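Local coordinates for protein FkbI (PDB 1R2J), which binds FAD as a member of the acyl-CoA dehydrogenase family and probably oxidises an acyl-ACP intermediate during biosynthesis of the methoxymalonyl extender unit of the polyketide FK520, at residues 6-9 / 10-13; 23-27 / 28-32; 204-207 / 208-212; 222-225 / 226-230. All blocks are in the same frame, centred on the assembly; numbering follows the deposited sequence.

All four contacts are local, and they follow one another along the chain. Contacts 1 and 2 lie in the N-terminal helical domain, on helix 5-12 and at the start of helix 27-35 with the loop before it. Their centres are about 13 Å apart and they pack directly, L11 CG standing 3.7 Å from L29 CD1. Contact 3 is a loop turn beside strand 164-169. Its centre is about 38 Å from that of contact 1, across the chain's centre. Contact 4, on helix 219-248 of the C-terminal domain, is nearest the chain's centre, about 22 Å from contacts 2 and 3 between centres. Residues along helix 69-88 (L71, V74, T76, M80, V85 and L88) touch all four contacts.

Contact 1 (6-9 / 10-13); sequences ALLT and DLVG
L8 and V12, one helical turn apart, form the buried side of this contact, and L7 and L11 make a close methyl contact at its partly exposed border. There the two CD1 atoms of L7 and L11 lie 3.5 Å from each other, the side chains slanting across one another, and L11 CD1 is 3.0 Å from L7 O. V12 holds CG1 anti to its backbone N (chi1 178°), which leaves CG2 beside that N and 3.1 Å from L8 O. Beneath the side chains run the helical bonds L11 N to L7 O and V12 N to L8 O, both 2.9 Å. Branched aliphatic residues suit this flank because L8 and V12 also meet L71 of helix 69-88, while L11 packs on L29 and L33 of helix 27-35.

The T9 and D10 side is more open to solvent. Their side chains lie side by side, with T9 OG1 2.7 Å from D10 OD2 and near A6 O as well. G13 ends the helix with positive phi, its N bonded to T9 O at 2.7 Å; a CB there would collide with D10 O. This division of apolar and polar flanks marks an amphipathic helix of the N-terminal helical domain of the acyl-CoA dehydrogenase fold, packed on helices 27-35, 54-67 and 69-88.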
loop_
_atom_site.group_PDB
_atom_site.type_symbol
_atom_site.label_atom_id
_atom_site.label_comp_id
_atom_site.label_asym_id
_atom_site.label_seq_id
_atom_site.Cartn_x
_atom_site.Cartn_y
_atom_site.Cartn_z
ATOM N N ALA A 6 -5.553 -12.883 14.421
ATOM C CA ALA A 6 -6.061 -14.250 14.377
ATOM C C ALA A 6 -7.212 -14.317 13.385
ATOM O O ALA A 6 -7.324 -15.262 12.596
ATOM C CB ALA A 6 -6.534 -14.685 15.760
ATOM N N LEU A 7 -8.062 -13.296 13.423
ATOM C CA LEU A 7 -9.210 -13.207 12.534
ATOM C C LEU A 7 -8.785 -13.228 11.063
ATOM O O LEU A 7 -9.407 -13.919 10.254
ATOM C CB LEU A 7 -9.997 -11.919 12.813
ATOM C CG LEU A 7 -11.117 -11.577 11.824
ATOM C CD1 LEU A 7 -12.258 -12.555 12.000
ATOM C CD2 LEU A 7 -11.609 -10.151 12.060
ATOM N N LEU A 8 -7.734 -12.470 10.735
ATOM C CA LEU A 8 -7.214 -12.358 9.371
ATOM C C LEU A 8 -6.500 -13.626 8.964
ATOM O O LEU A 8 -6.452 -13.986 7.779
ATOM C CB LEU A 8 -6.215 -11.205 9.261
ATOM C CG LEU A 8 -6.850 -9.943 8.694
ATOM C CD1 LEU A 8 -7.317 -10.195 7.254
ATOM C CD2 LEU A 8 -8.002 -9.545 9.580
ATOM N N THR A 9 -5.918 -14.304 9.950
ATOM C CA THR A 9 -5.232 -15.547 9.631
ATOM C C THR A 9 -6.335 -16.458 9.181
ATOM O O THR A 9 -6.120 -17.315 8.316
ATOM C CB THR A 9 -4.649 -16.342 10.818
ATOM O OG1 THR A 9 -5.703 -16.842 11.647
ATOM C CG2 THR A 9 -3.677 -15.500 11.595
ATOM N N ASP A 10 -7.525 -16.384 9.786
ATOM C CA ASP A 10 -8.413 -17.359 9.225
ATOM C C ASP A 10 -9.357 -17.002 8.100
ATOM O O ASP A 10 -9.891 -17.869 7.414
ATOM C CB ASP A 10 -9.077 -18.336 10.245
ATOM C CG ASP A 10 -8.343 -18.550 11.571
ATOM O OD1 ASP A 10 -8.868 -18.219 12.640
ATOM O OD2 ASP A 10 -7.233 -19.114 11.496
ATOM N N LEU A 11 -9.495 -15.693 7.941
ATOM C CA LEU A 11 -10.221 -15.053 6.892
ATOM C C LEU A 11 -9.336 -15.530 5.718
ATOM O O LEU A 11 -9.768 -16.307 4.879
ATOM C CB LEU A 11 -10.196 -13.528 7.046
ATOM C CG LEU A 11 -11.535 -12.966 7.534
ATOM C CD1 LEU A 11 -12.003 -13.778 8.720
ATOM C CD2 LEU A 11 -11.407 -11.502 7.901
ATOM N N VAL A 12 -8.069 -15.107 5.691
ATOM C CA VAL A 12 -7.146 -15.561 4.636
ATOM C C VAL A 12 -7.126 -17.092 4.620
ATOM O O VAL A 12 -7.311 -17.728 3.575
ATOM C CB VAL A 12 -5.671 -15.086 4.854
ATOM C CG1 VAL A 12 -4.766 -15.639 3.742
ATOM C CG2 VAL A 12 -5.609 -13.569 4.864
ATOM N N GLY A 13 -6.883 -17.657 5.801
ATOM C CA GLY A 13 -6.829 -19.092 6.004
ATOM C C GLY A 13 -6.619 -20.007 4.816
ATOM O O GLY A 13 -7.531 -20.732 4.415
#

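Contact 2 (23-27 / 28-32); sequences GELPR and DLLVR
The R27 guanidinium and the D28 carboxylate stand nearly perpendicular, their planes 79° apart, and D28 OD2 approaches the guanidinium obliquely. The two side chains run alongside each other, pointing the same way, and R27 NE lies 3.7 Å from D28 OD2, a long salt bridge. R27 places CG between its backbone N and carbonyl carbon (chi1 44°) and then bends at chi3, which brings NE back beside its neighbour.

Behind this exposed pair, P26 occupies the N-cap position of helix 27-35. Its ring suits the helix entrance, where a residue needs no N-H of its own for the helical ladder, and its carbonyl does the work: P26 O takes the N-H of L29 at 3.0 Å, from well above the carbonyl plane, and weakly that of L30. The next rung is straighter, V31 N reaching R27 O at 3.2 Å with an N-H...O angle of 171°.

Apolar groups close the inner side. P26 CB meets L29 CB at 4.2 Å, and L25 CD1 reaches L30 CD2 at the same distance. W19 of helix 16-22 backs L25, P26 and L29, while V74 of helix 69-88 receives L25 and L30. The chemistry implies that this packing and the P26 O bonds probably define the turn into the helix; the long, exposed charge pair probably contributes less, although an aspartate in the first turn probably interacts favourably with the helix dipole.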
loop_
_atom_site.group_PDB
_atom_site.type_symbol
_atom_site.label_atom_id
_atom_site.label_comp_id
_atom_site.label_asym_id
_atom_site.label_seq_id
_atom_site.Cartn_x
_atom_site.Cartn_y
_atom_site.Cartn_z
ATOM N N GLY A 23 -5.944 -14.044 -9.736
ATOM C CA GLY A 23 -5.821 -12.608 -9.897
ATOM C C GLY A 23 -6.935 -11.769 -9.304
ATOM O O GLY A 23 -7.179 -10.654 -9.770
ATOM N N GLU A 24 -7.611 -12.280 -8.280
ATOM C CA GLU A 24 -8.693 -11.516 -7.680
ATOM C C GLU A 24 -9.002 -11.882 -6.231
ATOM O O GLU A 24 -8.853 -13.032 -5.820
ATOM C CB GLU A 24 -9.964 -11.664 -8.524
ATOM C CG GLU A 24 -10.888 -10.454 -8.436
ATOM C CD GLU A 24 -12.106 -10.565 -9.334
ATOM O OE1 GLU A 24 -12.786 -9.534 -9.538
ATOM O OE2 GLU A 24 -12.388 -11.678 -9.830
ATOM N N LEU A 25 -9.427 -10.881 -5.465
ATOM C CA LEU A 25 -9.793 -11.066 -4.068
ATOM C C LEU A 25 -11.321 -11.059 -3.993
ATOM O O LEU A 25 -11.985 -10.437 -4.820
ATOM C CB LEU A 25 -9.247 -9.917 -3.216
ATOM C CG LEU A 25 -7.738 -9.775 -3.000
ATOM C CD1 LEU A 25 -7.445 -8.456 -2.293
ATOM C CD2 LEU A 25 -7.228 -10.946 -2.183
ATOM N N PRO A 26 -11.898 -11.751 -3.002
ATOM C CA PRO A 26 -13.360 -11.776 -2.873
ATOM C C PRO A 26 -13.881 -10.400 -2.451
ATOM O O PRO A 26 -13.464 -9.862 -1.424
ATOM C CB PRO A 26 -13.604 -12.821 -1.779
ATOM C CG PRO A 26 -12.355 -13.657 -1.783
ATOM C CD PRO A 26 -11.265 -12.658 -2.032
ATOM N N ARG A 27 -14.785 -9.839 -3.247
ATOM C CA ARG A 27 -15.382 -8.536 -2.960
ATOM C C ARG A 27 -16.016 -8.523 -1.571
ATOM O O ARG A 27 -15.882 -7.549 -0.829
ATOM C CB ARG A 27 -16.451 -8.211 -4.007
ATOM C CG ARG A 27 -17.367 -9.395 -4.321
ATOM C CD ARG A 27 -18.567 -9.005 -5.180
ATOM N NE ARG A 27 -19.609 -8.329 -4.408
ATOM C CZ ARG A 27 -20.786 -7.963 -4.906
ATOM N NH1 ARG A 27 -21.076 -8.208 -6.177
ATOM N NH2 ARG A 27 -21.674 -7.343 -4.136
ATOM N N ASP A 28 -16.707 -9.609 -1.233
ATOM C CA ASP A 28 -17.371 -9.752 0.064
ATOM C C ASP A 28 -16.422 -9.636 1.255
ATOM O O ASP A 28 -16.816 -9.159 2.320
ATOM C CB ASP A 28 -18.099 -11.101 0.146
ATOM C CG ASP A 28 -19.437 -11.092 -0.569
ATOM O OD1 ASP A 28 -20.091 -12.158 -0.619
ATOM O OD2 ASP A 28 -19.837 -10.024 -1.077
ATOM N N LEU A 29 -15.179 -10.076 1.088
ATOM C CA LEU A 29 -14.215 -10.011 2.183
ATOM C C LEU A 29 -13.776 -8.580 2.454
ATOM O O LEU A 29 -13.664 -8.158 3.605
ATOM C CB LEU A 29 -12.973 -10.852 1.874
ATOM C CG LEU A 29 -11.905 -10.767 2.977
ATOM C CD1 LEU A 29 -12.426 -11.448 4.234
ATOM C CD2 LEU A 29 -10.612 -11.426 2.520
ATOM N N LEU A 30 -13.531 -7.837 1.382
ATOM C CA LEU A 30 -13.081 -6.460 1.503
ATOM C C LEU A 30 -14.128 -5.575 2.174
ATOM O O LEU A 30 -13.800 -4.798 3.068
ATOM C CB LEU A 30 -12.703 -5.917 0.120
ATOM C CG LEU A 30 -11.631 -6.740 -0.614
ATOM C CD1 LEU A 30 -11.267 -6.070 -1.941
ATOM C CD2 LEU A 30 -10.385 -6.857 0.261
ATOM N N VAL A 31 -15.384 -5.697 1.753
ATOM C CA VAL A 31 -16.456 -4.903 2.349
ATOM C C VAL A 31 -16.594 -5.258 3.829
ATOM O O VAL A 31 -16.818 -4.385 4.667
ATOM C CB VAL A 31 -17.809 -5.145 1.620
ATOM C CG1 VAL A 31 -18.086 -6.624 1.517
ATOM C CG2 VAL A 31 -18.942 -4.457 2.366
ATOM N N ARG A 32 -16.445 -6.545 4.135
ATOM C CA ARG A 32 -16.540 -7.050 5.501
ATOM C C ARG A 32 -15.454 -6.415 6.378
ATOM O O ARG A 32 -15.729 -5.923 7.476
ATOM C CB ARG A 32 -16.379 -8.573 5.480
ATOM C CG ARG A 32 -16.945 -9.314 6.682
ATOM C CD ARG A 32 -15.971 -9.428 7.833
ATOM N NE ARG A 32 -16.045 -10.762 8.431
ATOM C CZ ARG A 32 -15.701 -11.048 9.686
ATOM N NH1 ARG A 32 -15.258 -10.089 10.494
ATOM N NH2 ARG A 32 -15.800 -12.294 10.133
#

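Contact 3 (204-207 / 208-212); sequences GAVL and AGSGA
A type II beta turn from L207 to S210 lies in the loop between strand 199-202 and helix 219-248, and L207 and S210 meet across it. S210 OG donates to L207 O at 2.7 Å, arriving 26° out of the carbonyl plane, whereas the backbone closure from S210 N to the same oxygen is weak at 3.3 Å. The hydroxyl thus does most of the closing: with OG anti to its own carbonyl carbon, beside the backbone N (chi1 -86°), it comes within bonding distance of L207 O. G209 suits the third corner, since at its phi of 85° a CB would jam against A208 O.

V206 covers the serine, its CG1 lying 3.6 Å from S210 OG and 3.7 Å from S210 CB. L207 sends its side chain the other way, into V85 and L88 of helix 69-88. With an alanine here instead of S210, L207 O would probably keep just the weak amide bond and V165 N would lose its hydroxyl partner.

Backbone bonds of A205 with V167 and L207 with V165 lay this loop along strand 164-169. One small buried hydroxyl therefore couples turn and strand: it donates to L207 O and is hydrogen-bonded to V165 N, so both of its polar roles are met within the protein.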
loop_
_atom_site.group_PDB
_atom_site.type_symbol
_atom_site.label_atom_id
_atom_site.label_comp_id
_atom_site.label_asym_id
_atom_site.label_seq_id
_atom_site.Cartn_x
_atom_site.Cartn_y
_atom_site.Cartn_z
ATOM N N GLY A 204 -18.402 19.869 -3.629
ATOM C CA GLY A 204 -18.034 19.353 -2.323
ATOM C C GLY A 204 -17.122 18.141 -2.392
ATOM O O GLY A 204 -16.542 17.731 -1.383
ATOM N N ALA A 205 -16.999 17.565 -3.584
ATOM C CA ALA A 205 -16.158 16.395 -3.793
ATOM C C ALA A 205 -14.695 16.795 -3.752
ATOM O O ALA A 205 -13.832 15.984 -3.419
ATOM C CB ALA A 205 -16.480 15.749 -5.128
ATOM N N VAL A 206 -14.419 18.052 -4.092
ATOM C CA VAL A 206 -13.053 18.559 -4.088
ATOM C C VAL A 206 -12.640 18.951 -2.679
ATOM O O VAL A 206 -13.123 19.939 -2.128
ATOM C CB VAL A 206 -12.916 19.779 -5.007
ATOM C CG1 VAL A 206 -11.469 20.219 -5.077
ATOM C CG2 VAL A 206 -13.435 19.436 -6.391
ATOM N N LEU A 207 -11.734 18.172 -2.101
ATOM C CA LEU A 207 -11.262 18.419 -0.745
ATOM C C LEU A 207 -10.761 19.844 -0.544
ATOM O O LEU A 207 -10.175 20.443 -1.444
ATOM C CB LEU A 207 -10.157 17.420 -0.395
ATOM C CG LEU A 207 -10.575 15.944 -0.367
ATOM C CD1 LEU A 207 -9.354 15.072 -0.132
ATOM C CD2 LEU A 207 -11.618 15.713 0.718
ATOM N N ALA A 208 -11.006 20.386 0.645
ATOM C CA ALA A 208 -10.571 21.736 0.980
ATOM C C ALA A 208 -9.051 21.724 1.055
ATOM O O ALA A 208 -8.445 20.712 1.404
ATOM C CB ALA A 208 -11.162 22.162 2.319
ATOM N N GLY A 209 -8.426 22.848 0.738
ATOM C CA GLY A 209 -6.976 22.867 0.771
ATOM C C GLY A 209 -6.429 22.341 -0.542
ATOM O O GLY A 209 -5.227 22.128 -0.688
ATOM N N SER A 210 -7.327 22.122 -1.499
ATOM C CA SER A 210 -6.945 21.655 -2.824
ATOM C C SER A 210 -6.362 22.826 -3.613
ATOM O O SER A 210 -6.476 22.873 -4.835
ATOM C CB SER A 210 -8.159 21.109 -3.582
ATOM O OG SER A 210 -8.399 19.746 -3.289
ATOM N N GLY A 211 -5.745 23.773 -2.915
ATOM C CA GLY A 211 -5.175 24.923 -3.593
ATOM C C GLY A 211 -3.675 25.048 -3.425
ATOM O O GLY A 211 -3.037 25.869 -4.085
ATOM N N ALA A 212 -3.111 24.242 -2.533
ATOM C CA ALA A 212 -1.676 24.259 -2.290
ATOM C C ALA A 212 -0.969 23.656 -3.502
ATOM O O ALA A 212 -1.609 23.053 -4.358
ATOM C CB ALA A 212 -1.349 23.467 -1.026
#

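Contact 4 (222-225 / 226-230); sequences LAYG and RKSVA
L222 lies under the guanidinium of R226: its CB sits 3.9 Å below one face, over the centre, and its CD1 comes to 3.3 Å from R226 NH2. The arginine gets there by running extended from CG to NE, with CG beside the backbone N (chi1 -86°), so that its aliphatic part passes L222 O. On another flank Y224 crosses K227, ring atom CD2 lying 4.1 Å from K227 CE, and turns CE1 to 4.0 Å from S228 CB.

The backbone beneath sets these positions. R226 N bonds L222 O at 3.1 Å and K227 N bonds A223 O at 3.3 Å. V229 N closes on G225 O at 2.6 Å. G225 has phi 106°, where a CB would jam against Y224 O, so the side chain is absent for good reason.

Farther out, R226 NE is held by E347 O, and the same side chain packs on T300, I301 and K304 of helix 297-322. A leucine replacing R226 would probably leave E347 O without its donor and take the flat cover from L222. K227 NZ bonds S54 OG and makes a salt bridge to E42, so the ammonium of K227 and NE of the buried R226 each end on a defined partner. L222 also touches F111, an FAD-binding residue, and its side chain is about 7 Å from the FAD, consistent with a second-shell position at the flavin site. The rest is core packing of helix 219-248, a long helix of the C-terminal helical domain of the acyl-CoA dehydrogenase fold.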
loop_
_atom_site.group_PDB
_atom_site.type_symbol
_atom_site.label_atom_id
_atom_site.label_comp_id
_atom_site.label_asym_id
_atom_site.label_seq_id
_atom_site.Cartn_x
_atom_site.Cartn_y
_atom_site.Cartn_z
ATOM N N LEU A 222 1.352 10.444 0.429
ATOM C CA LEU A 222 2.427 9.461 0.333
ATOM C C LEU A 222 3.011 9.118 1.692
ATOM O O LEU A 222 3.581 8.047 1.860
ATOM C CB LEU A 222 3.541 9.960 -0.593
ATOM C CG LEU A 222 3.319 9.785 -2.097
ATOM C CD1 LEU A 222 4.521 10.322 -2.860
ATOM C CD2 LEU A 222 3.107 8.311 -2.417
ATOM N N ALA A 223 2.881 10.030 2.654
ATOM C CA ALA A 223 3.386 9.780 4.003
ATOM C C ALA A 223 2.731 8.479 4.451
ATOM O O ALA A 223 3.392 7.584 4.976
ATOM C CB ALA A 223 3.002 10.923 4.941
ATOM N N TYR A 224 1.420 8.381 4.251
ATOM C CA TYR A 224 0.720 7.151 4.580
ATOM C C TYR A 224 0.955 6.399 3.286
ATOM O O TYR A 224 1.027 7.009 2.225
ATOM C CB TYR A 224 -0.776 7.397 4.796
ATOM C CG TYR A 224 -1.484 6.229 5.451
ATOM C CD1 TYR A 224 -1.745 5.058 4.739
ATOM C CD2 TYR A 224 -1.854 6.278 6.795
ATOM C CE1 TYR A 224 -2.352 3.962 5.354
ATOM C CE2 TYR A 224 -2.466 5.179 7.418
ATOM C CZ TYR A 224 -2.706 4.031 6.689
ATOM O OH TYR A 224 -3.280 2.936 7.292
ATOM N N GLY A 225 1.083 5.091 3.342
ATOM C CA GLY A 225 1.355 4.387 2.103
ATOM C C GLY A 225 2.814 4.016 2.225
ATOM O O GLY A 225 3.163 2.844 2.152
ATOM N N ARG A 226 3.673 5.011 2.420
ATOM C CA ARG A 226 5.085 4.718 2.614
ATOM C C ARG A 226 5.173 4.000 3.956
ATOM O O ARG A 226 5.909 3.028 4.099
ATOM C CB ARG A 226 5.920 6.003 2.637
ATOM C CG ARG A 226 6.328 6.441 1.252
ATOM C CD ARG A 226 7.060 7.767 1.217
ATOM N NE ARG A 226 7.236 8.170 -0.175
ATOM C CZ ARG A 226 7.462 9.411 -0.583
ATOM N NH1 ARG A 226 7.543 10.397 0.299
ATOM N NH2 ARG A 226 7.604 9.659 -1.879
ATOM N N LYS A 227 4.397 4.477 4.929
ATOM C CA LYS A 227 4.377 3.868 6.257
ATOM C C LYS A 227 3.734 2.488 6.185
ATOM O O LYS A 227 4.206 1.528 6.799
ATOM C CB LYS A 227 3.591 4.747 7.236
ATOM C CG LYS A 227 3.415 4.129 8.629
ATOM C CD LYS A 227 2.718 5.095 9.597
ATOM C CE LYS A 227 1.231 5.218 9.299
ATOM N NZ LYS A 227 0.573 6.207 10.200
ATOM N N SER A 228 2.653 2.401 5.419
ATOM C CA SER A 228 1.918 1.159 5.260
ATOM C C SER A 228 2.728 0.138 4.469
ATOM O O SER A 228 2.770 -1.035 4.824
ATOM C CB SER A 228 0.583 1.430 4.560
ATOM O OG SER A 228 -0.249 0.286 4.615
ATOM N N VAL A 229 3.364 0.580 3.390
ATOM C CA VAL A 229 4.172 -0.324 2.588
ATOM C C VAL A 229 5.329 -0.845 3.426
ATOM O O VAL A 229 5.680 -2.020 3.332
ATOM C CB VAL A 229 4.734 0.363 1.328
ATOM C CG1 VAL A 229 5.857 -0.490 0.713
ATOM C CG2 VAL A 229 3.615 0.561 0.307
ATOM N N ALA A 230 5.909 0.025 4.250
ATOM C CA ALA A 230 7.031 -0.373 5.099
ATOM C C ALA A 230 6.608 -1.516 6.037
ATOM O O ALA A 230 7.307 -2.516 6.163
ATOM C CB ALA A 230 7.536 0.831 5.902
#